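Local atomic coordinates of Box C/D snoRNA protein 1 (Saccharomyces cerevisiae, PDB entry 6THL), a protein that is required for the accumulation of box C/D snoRNAs, and acts in snoRNA processing, transport to the nucleolus and ribosome biogenesis. Residues L116-T127 with S138-H147. Residues are numbered along the deposited sequence; the frame is centred on the assembly and turned at random.
Sequences LQKSGLKFYTKT and SKKLVELAIH
The hydroxyl of S138 serves two backbone groups at once: OG gives its proton to the carbonyl O of T127 (2.9 Å) and accepts from the backbone N of K140 (3.0 Å), closing an ST turn. A chi1 of 170° carries OG to the side opposite the backbone N, and the short serine arm lets it reach across to the T127 carbonyl while still accepting from K140 N in its own turn; an alanine here would probably leave the T127 carbonyl and the K140 amide without this shared mate, freeing the turn to shift. From there strands 122-126 and 140-143 run antiparallel. T127 N binds K140 O (2.8 Å), T125 and V142 form a hydrogen-bonded pair in which the bond from T125 N is weak, and L144 N reaches F123 O in a nearly straight bond (2.7 Å, 162° at the hydrogen).

One face carries T125 and V142 side by side; these beta-branched residues suit a strand, and CG2 of T125 also touches CD2 of L144 (3.6 Å), the two side chains crossing at about a right angle. The other bears Y124, whose CD1 and CE1 lie against the E143 backbone and CB, while the E143 carboxylate passes the aliphatic part of K122. Farther along, I146 swings CG1 between its backbone N and carbonyl carbon (chi1 80°), setting CD1 over one face of the F123 ring, 3.5 Å from F123 CD2; a branched aliphatic chain covers such a ring well. Beyond it, Q117 CG packs against the H147 ring at CE1.

Within the BCD1 domain, strand 122-126 is flanked on its other edge by antiparallel strand 165-169, where T125 OG1 bonds T165 O, and strand 140-143 by parallel strand 180-181, where K140 forms a salt bridge with E180; Q117 lies at the C-terminal end of helix 109-117, where H147 packs against it.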
ATOM      1  N   LEU B 116       5.193 -16.021 -26.805  1.00 78.85           N
ATOM      2  CA  LEU B 116       3.927 -15.308 -26.581  1.00 77.63           C
ATOM      3  C   LEU B 116       3.157 -15.110 -27.889  1.00 79.76           C
ATOM      4  O   LEU B 116       1.945 -14.946 -27.862  1.00 69.26           O
ATOM      5  CB  LEU B 116       4.145 -13.945 -25.905  1.00 76.52           C
ATOM      6  CG  LEU B 116       4.951 -13.889 -24.594  1.00 76.69           C
ATOM      7  CD1 LEU B 116       5.028 -12.449 -24.112  1.00 78.15           C
ATOM      8  CD2 LEU B 116       4.403 -14.783 -23.495  1.00 73.12           C
ATOM      9  N   GLN B 117       3.851 -15.128 -29.028  1.00 82.15           N
ATOM     10  CA  GLN B 117       3.181 -14.943 -30.316  1.00 87.69           C
ATOM     11  C   GLN B 117       2.326 -16.128 -30.771  1.00 92.54           C
ATOM     12  O   GLN B 117       1.383 -15.949 -31.538  1.00 92.00           O
ATOM     13  CB  GLN B 117       4.198 -14.638 -31.396  1.00 91.51           C
ATOM     14  CG  GLN B 117       4.824 -13.271 -31.256  1.00 95.43           C
ATOM     15  CD  GLN B 117       5.887 -13.029 -32.301  1.00 94.35           C
ATOM     16  OE1 GLN B 117       6.940 -12.454 -32.013  1.00 95.38           O
ATOM     17  NE2 GLN B 117       5.620 -13.476 -33.526  1.00 92.34           N
ATOM     18  N   LYS B 118       2.659 -17.329 -30.307  1.00 97.93           N
ATOM     19  CA  LYS B 118       1.966 -18.545 -30.719  1.00 95.85           C
ATOM     20  C   LYS B 118       1.199 -19.055 -29.512  1.00 86.70           C
ATOM     21  O   LYS B 118       1.166 -20.246 -29.208  1.00 86.38           O
ATOM     22  CB  LYS B 118       2.981 -19.573 -31.244  1.00102.41           C
ATOM     23  CG  LYS B 118       4.082 -18.994 -32.140  1.00106.38           C
ATOM     24  CD  LYS B 118       3.553 -18.283 -33.392  1.00108.79           C
ATOM     25  CE  LYS B 118       4.575 -17.301 -33.966  1.00102.56           C
ATOM     26  NZ  LYS B 118       4.220 -16.802 -35.324  1.00 98.50           N
ATOM     27  N   SER B 119       0.540 -18.116 -28.853  1.00 82.71           N
ATOM     28  CA  SER B 119       0.164 -18.270 -27.464  1.00 79.67           C
ATOM     29  C   SER B 119      -1.335 -18.305 -27.226  1.00 74.50           C
ATOM     30  O   SER B 119      -1.802 -19.000 -26.328  1.00 76.76           O
ATOM     31  CB  SER B 119       0.757 -17.106 -26.698  1.00 83.82           C
ATOM     32  OG  SER B 119      -0.024 -16.767 -25.579  1.00 98.34           O
ATOM     33  N   GLY B 120      -2.091 -17.522 -27.983  1.00 70.13           N
ATOM     34  CA  GLY B 120      -3.555 -17.482 -27.805  1.00 75.43           C
ATOM     35  C   GLY B 120      -4.057 -16.504 -26.748  1.00 69.21           C
ATOM     36  O   GLY B 120      -5.266 -16.408 -26.476  1.00 59.23           O
ATOM     37  N   LEU B 121      -3.121 -15.781 -26.148  1.00 63.42           N
ATOM     38  CA  LEU B 121      -3.472 -14.775 -25.207  1.00 61.25           C
ATOM     39  C   LEU B 121      -4.011 -13.610 -25.997  1.00 63.04           C
ATOM     40  O   LEU B 121      -3.382 -13.173 -26.947  1.00 61.86           O
ATOM     41  CB  LEU B 121      -2.258 -14.365 -24.410  1.00 55.93           C
ATOM     42  CG  LEU B 121      -1.858 -15.414 -23.394  1.00 55.44           C
ATOM     43  CD1 LEU B 121      -0.500 -15.035 -22.832  1.00 57.69           C
ATOM     44  CD2 LEU B 121      -2.867 -15.552 -22.263  1.00 54.31           C
ATOM     45  N   LYS B 122      -5.191 -13.132 -25.626  1.00 61.23           N
ATOM     46  CA  LYS B 122      -5.679 -11.900 -26.176  1.00 64.05           C
ATOM     47  C   LYS B 122      -5.226 -10.723 -25.267  1.00 70.50           C
ATOM     48  O   LYS B 122      -4.948 -10.891 -24.068  1.00 69.89           O
ATOM     49  CB  LYS B 122      -7.192 -11.958 -26.321  1.00 67.33           C
ATOM     50  CG  LYS B 122      -7.716 -13.073 -27.225  1.00 73.96           C
ATOM     51  CD  LYS B 122      -9.220 -13.303 -26.988  1.00 79.04           C
ATOM     52  CE  LYS B 122      -9.692 -14.725 -27.270  1.00 75.33           C
ATOM     53  NZ  LYS B 122      -9.858 -14.986 -28.722  1.00 76.10           N
ATOM     54  N   PHE B 123      -5.134  -9.538 -25.862  1.00 64.77           N
ATOM     55  CA  PHE B 123      -4.643  -8.375 -25.175  1.00 61.68           C
ATOM     56  C   PHE B 123      -5.651  -7.290 -25.359  1.00 64.48           C
ATOM     57  O   PHE B 123      -6.009  -6.936 -26.479  1.00 61.24           O
ATOM     58  CB  PHE B 123      -3.283  -7.964 -25.723  1.00 61.38           C
ATOM     59  CG  PHE B 123      -2.199  -8.912 -25.334  1.00 66.06           C
ATOM     60  CD1 PHE B 123      -1.297  -8.591 -24.349  1.00 63.89           C
ATOM     61  CD2 PHE B 123      -2.132 -10.170 -25.902  1.00 72.19           C
ATOM     62  CE1 PHE B 123      -0.311  -9.481 -23.965  1.00 60.52           C
ATOM     63  CE2 PHE B 123      -1.152 -11.067 -25.518  1.00 71.42           C
ATOM     64  CZ  PHE B 123      -0.244 -10.720 -24.544  1.00 63.38           C
ATOM     65  N   TYR B 124      -6.111  -6.763 -24.238  1.00 66.09           N
ATOM     66  CA  TYR B 124      -7.123  -5.757 -24.240  1.00 62.62           C
ATOM     67  C   TYR B 124      -6.551  -4.533 -23.536  1.00 61.02           C
ATOM     68  O   TYR B 124      -6.027  -4.675 -22.460  1.00 62.63           O
ATOM     69  CB  TYR B 124      -8.297  -6.300 -23.443  1.00 66.24           C
ATOM     70  CG  TYR B 124      -8.846  -7.640 -23.903  1.00 68.77           C
ATOM     71  CD1 TYR B 124      -9.997  -7.710 -24.693  1.00 68.61           C
ATOM     72  CD2 TYR B 124      -8.244  -8.835 -23.527  1.00 74.47           C
ATOM     73  CE1 TYR B 124     -10.522  -8.930 -25.107  1.00 68.57           C
ATOM     74  CE2 TYR B 124      -8.767 -10.064 -23.936  1.00 74.96           C
ATOM     75  CZ  TYR B 124      -9.905 -10.101 -24.734  1.00 72.09           C
ATOM     76  OH  TYR B 124     -10.434 -11.300 -25.159  1.00 68.04           O
ATOM     77  N   THR B 125      -6.612  -3.349 -24.143  1.00 59.46           N
ATOM     78  CA  THR B 125      -6.444  -2.091 -23.405  1.00 54.00           C
ATOM     79  C   THR B 125      -7.865  -1.588 -23.171  1.00 59.48           C
ATOM     80  O   THR B 125      -8.844  -2.217 -23.597  1.00 64.89           O
ATOM     81  CB  THR B 125      -5.585  -1.038 -24.168  1.00 53.00           C
ATOM     82  OG1 THR B 125      -5.129  -0.016 -23.270  1.00 47.21           O
ATOM     83  CG2 THR B 125      -6.358  -0.374 -25.289  1.00 52.90           C
ATOM     84  N   LYS B 126      -8.000  -0.455 -22.505  1.00 55.75           N
ATOM     85  CA  LYS B 126      -9.315   0.025 -22.162  1.00 52.22           C
ATOM     86  C   LYS B 126      -9.600   1.253 -22.995  1.00 55.30           C
ATOM     87  O   LYS B 126      -8.668   1.852 -23.544  1.00 60.85           O
ATOM     88  CB  LYS B 126      -9.403   0.248 -20.648  1.00 50.11           C
ATOM     89  CG  LYS B 126      -8.872   1.565 -20.147  1.00 47.88           C
ATOM     90  CD  LYS B 126      -8.231   1.416 -18.771  1.00 49.20           C
ATOM     91  CE  LYS B 126      -9.223   1.120 -17.680  1.00 47.81           C
ATOM     92  NZ  LYS B 126      -8.603   1.193 -16.319  1.00 48.82           N
ATOM     93  N   THR B 127     -10.876   1.621 -23.128  1.00 56.65           N
ATOM     94  CA  THR B 127     -11.285   2.598 -24.170  1.00 53.39           C
ATOM     95  C   THR B 127     -12.116   3.706 -23.584  1.00 52.78           C
ATOM     96  O   THR B 127     -12.821   3.499 -22.621  1.00 51.08           O
ATOM     97  CB  THR B 127     -12.043   1.899 -25.333  1.00 54.00           C
ATOM     98  OG1 THR B 127     -11.790   2.578 -26.555  1.00 53.69           O
ATOM     99  CG2 THR B 127     -13.584   1.782 -25.096  1.00 55.79           C
ATOM    100  N   SER B 138     -12.383   3.698 -16.873  1.00 51.86           N
ATOM    101  CA  SER B 138     -13.310   2.957 -17.725  1.00 57.84           C
ATOM    102  C   SER B 138     -13.259   1.427 -17.522  1.00 65.07           C
ATOM    103  O   SER B 138     -12.269   0.857 -17.054  1.00 74.94           O
ATOM    104  CB  SER B 138     -13.043   3.282 -19.199  1.00 61.30           C
ATOM    105  OG  SER B 138     -13.775   2.421 -20.075  1.00 61.32           O
ATOM    106  N   LYS B 139     -14.357   0.763 -17.851  1.00 65.18           N
ATOM    107  CA  LYS B 139     -14.411  -0.685 -17.789  1.00 65.96           C
ATOM    108  C   LYS B 139     -14.860  -1.236 -19.140  1.00 70.08           C
ATOM    109  O   LYS B 139     -15.269  -2.396 -19.251  1.00 77.17           O
ATOM    110  CB  LYS B 139     -15.325  -1.106 -16.649  1.00 65.89           C
ATOM    111  CG  LYS B 139     -14.887  -0.476 -15.343  1.00 64.64           C
ATOM    112  CD  LYS B 139     -15.402  -1.171 -14.114  1.00 62.95           C
ATOM    113  CE  LYS B 139     -15.258  -0.239 -12.925  1.00 65.34           C
ATOM    114  NZ  LYS B 139     -15.656  -0.882 -11.638  1.00 68.73           N
ATOM    115  N   LYS B 140     -14.745  -0.389 -20.164  1.00 62.89           N
ATOM    116  CA  LYS B 140     -15.033  -0.751 -21.525  1.00 61.59           C
ATOM    117  C   LYS B 140     -13.700  -1.070 -22.124  1.00 57.09           C
ATOM    118  O   LYS B 140     -12.830  -0.205 -22.178  1.00 55.63           O
ATOM    119  CB  LYS B 140     -15.637   0.437 -22.310  1.00 67.69           C
ATOM    120  CG  LYS B 140     -16.966   0.999 -21.809  1.00 64.37           C
ATOM    121  CD  LYS B 140     -18.038  -0.049 -21.706  1.00 63.76           C
ATOM    122  CE  LYS B 140     -19.290   0.579 -21.152  1.00 68.63           C
ATOM    123  NZ  LYS B 140     -20.027  -0.411 -20.323  1.00 74.79           N
ATOM    124  N   LEU B 141     -13.541  -2.292 -22.603  1.00 57.79           N
ATOM    125  CA  LEU B 141     -12.270  -2.709 -23.182  1.00 62.02           C
ATOM    126  C   LEU B 141     -12.407  -2.920 -24.683  1.00 67.25           C
ATOM    127  O   LEU B 141     -13.501  -3.226 -25.177  1.00 66.63           O
ATOM    128  CB  LEU B 141     -11.760  -3.974 -22.488  1.00 59.77           C
ATOM    129  CG  LEU B 141     -11.793  -3.843 -20.953  1.00 64.81           C
ATOM    130  CD1 LEU B 141     -11.409  -5.169 -20.316  1.00 70.53           C
ATOM    131  CD2 LEU B 141     -10.898  -2.705 -20.443  1.00 61.44           C
ATOM    132  N   VAL B 142     -11.295  -2.689 -25.391  1.00 69.78           N
ATOM    133  CA  VAL B 142     -11.099  -3.113 -26.789  1.00 60.52           C
ATOM    134  C   VAL B 142      -9.872  -4.028 -26.853  1.00 63.23           C
ATOM    135  O   VAL B 142      -8.763  -3.659 -26.459  1.00 66.92           O
ATOM    136  CB  VAL B 142     -10.917  -1.944 -27.789  1.00 56.39           C
ATOM    137  CG1 VAL B 142     -12.259  -1.321 -28.148  1.00 57.04           C
ATOM    138  CG2 VAL B 142      -9.959  -0.877 -27.267  1.00 52.61           C
ATOM    139  N   GLU B 143     -10.113  -5.259 -27.282  1.00 63.95           N
ATOM    140  CA  GLU B 143      -9.070  -6.162 -27.768  1.00 60.30           C
ATOM    141  C   GLU B 143      -8.159  -5.470 -28.772  1.00 57.04           C
ATOM    142  O   GLU B 143      -8.636  -4.693 -29.582  1.00 53.87           O
ATOM    143  CB  GLU B 143      -9.756  -7.324 -28.455  1.00 58.59           C
ATOM    144  CG  GLU B 143      -8.858  -8.210 -29.278  1.00 58.64           C
ATOM    145  CD  GLU B 143      -9.386  -9.610 -29.287  1.00 57.33           C
ATOM    146  OE1 GLU B 143     -10.615  -9.761 -29.074  1.00 62.99           O
ATOM    147  OE2 GLU B 143      -8.576 -10.531 -29.472  1.00 52.12           O
ATOM    148  N   LEU B 144      -6.855  -5.721 -28.728  1.00 58.22           N
ATOM    149  CA  LEU B 144      -6.008  -5.119 -29.746  1.00 61.99           C
ATOM    150  C   LEU B 144      -5.023  -6.082 -30.364  1.00 66.10           C
ATOM    151  O   LEU B 144      -4.660  -7.099 -29.773  1.00 65.27           O
ATOM    152  CB  LEU B 144      -5.360  -3.817 -29.283  1.00 58.69           C
ATOM    153  CG  LEU B 144      -4.820  -3.803 -27.880  1.00 55.98           C
ATOM    154  CD1 LEU B 144      -3.654  -4.759 -27.815  1.00 59.20           C
ATOM    155  CD2 LEU B 144      -4.413  -2.387 -27.513  1.00 54.66           C
ATOM    156  N   ALA B 145      -4.635  -5.725 -31.593  1.00 76.01           N
ATOM    157  CA  ALA B 145      -4.021  -6.633 -32.549  1.00 78.42           C
ATOM    158  C   ALA B 145      -2.545  -6.460 -32.391  1.00 75.66           C
ATOM    159  O   ALA B 145      -1.923  -5.674 -33.083  1.00 79.97           O
ATOM    160  CB  ALA B 145      -4.475  -6.283 -33.962  1.00 79.29           C
ATOM    161  N   ILE B 146      -1.991  -7.186 -31.437  1.00 77.67           N
ATOM    162  CA  ILE B 146      -0.674  -6.862 -30.921  1.00 80.12           C
ATOM    163  C   ILE B 146       0.413  -7.175 -31.935  1.00 80.13           C
ATOM    164  O   ILE B 146       1.441  -6.505 -31.957  1.00 85.54           O
ATOM    165  CB  ILE B 146      -0.405  -7.588 -29.594  1.00 89.26           C
ATOM    166  CG1 ILE B 146       0.022  -9.051 -29.824  1.00 95.36           C
ATOM    167  CG2 ILE B 146      -1.641  -7.499 -28.701  1.00 91.77           C
ATOM    168  CD1 ILE B 146       0.104  -9.873 -28.551  1.00 96.49           C
ATOM    169  N   HIS B 147       0.155  -8.161 -32.794  1.00 81.85           N
ATOM    170  CA  HIS B 147       1.155  -8.689 -33.717  1.00 81.47           C
ATOM    171  C   HIS B 147       1.181  -7.963 -35.045  1.00 78.25           C
ATOM    172  O   HIS B 147       1.985  -8.271 -35.909  1.00 93.84           O
ATOM    173  CB  HIS B 147       0.902 -10.176 -33.932  1.00 84.58           C
ATOM    174  CG  HIS B 147       0.937 -10.957 -32.659  1.00 96.98           C
ATOM    175  ND1 HIS B 147       2.037 -10.968 -31.828  1.00102.97           N
ATOM    176  CD2 HIS B 147      -0.004 -11.714 -32.047  1.00106.99           C
ATOM    177  CE1 HIS B 147       1.781 -11.716 -30.771  1.00103.58           C
ATOM    178  NE2 HIS B 147       0.549 -12.180 -30.878  1.00110.35           N
TER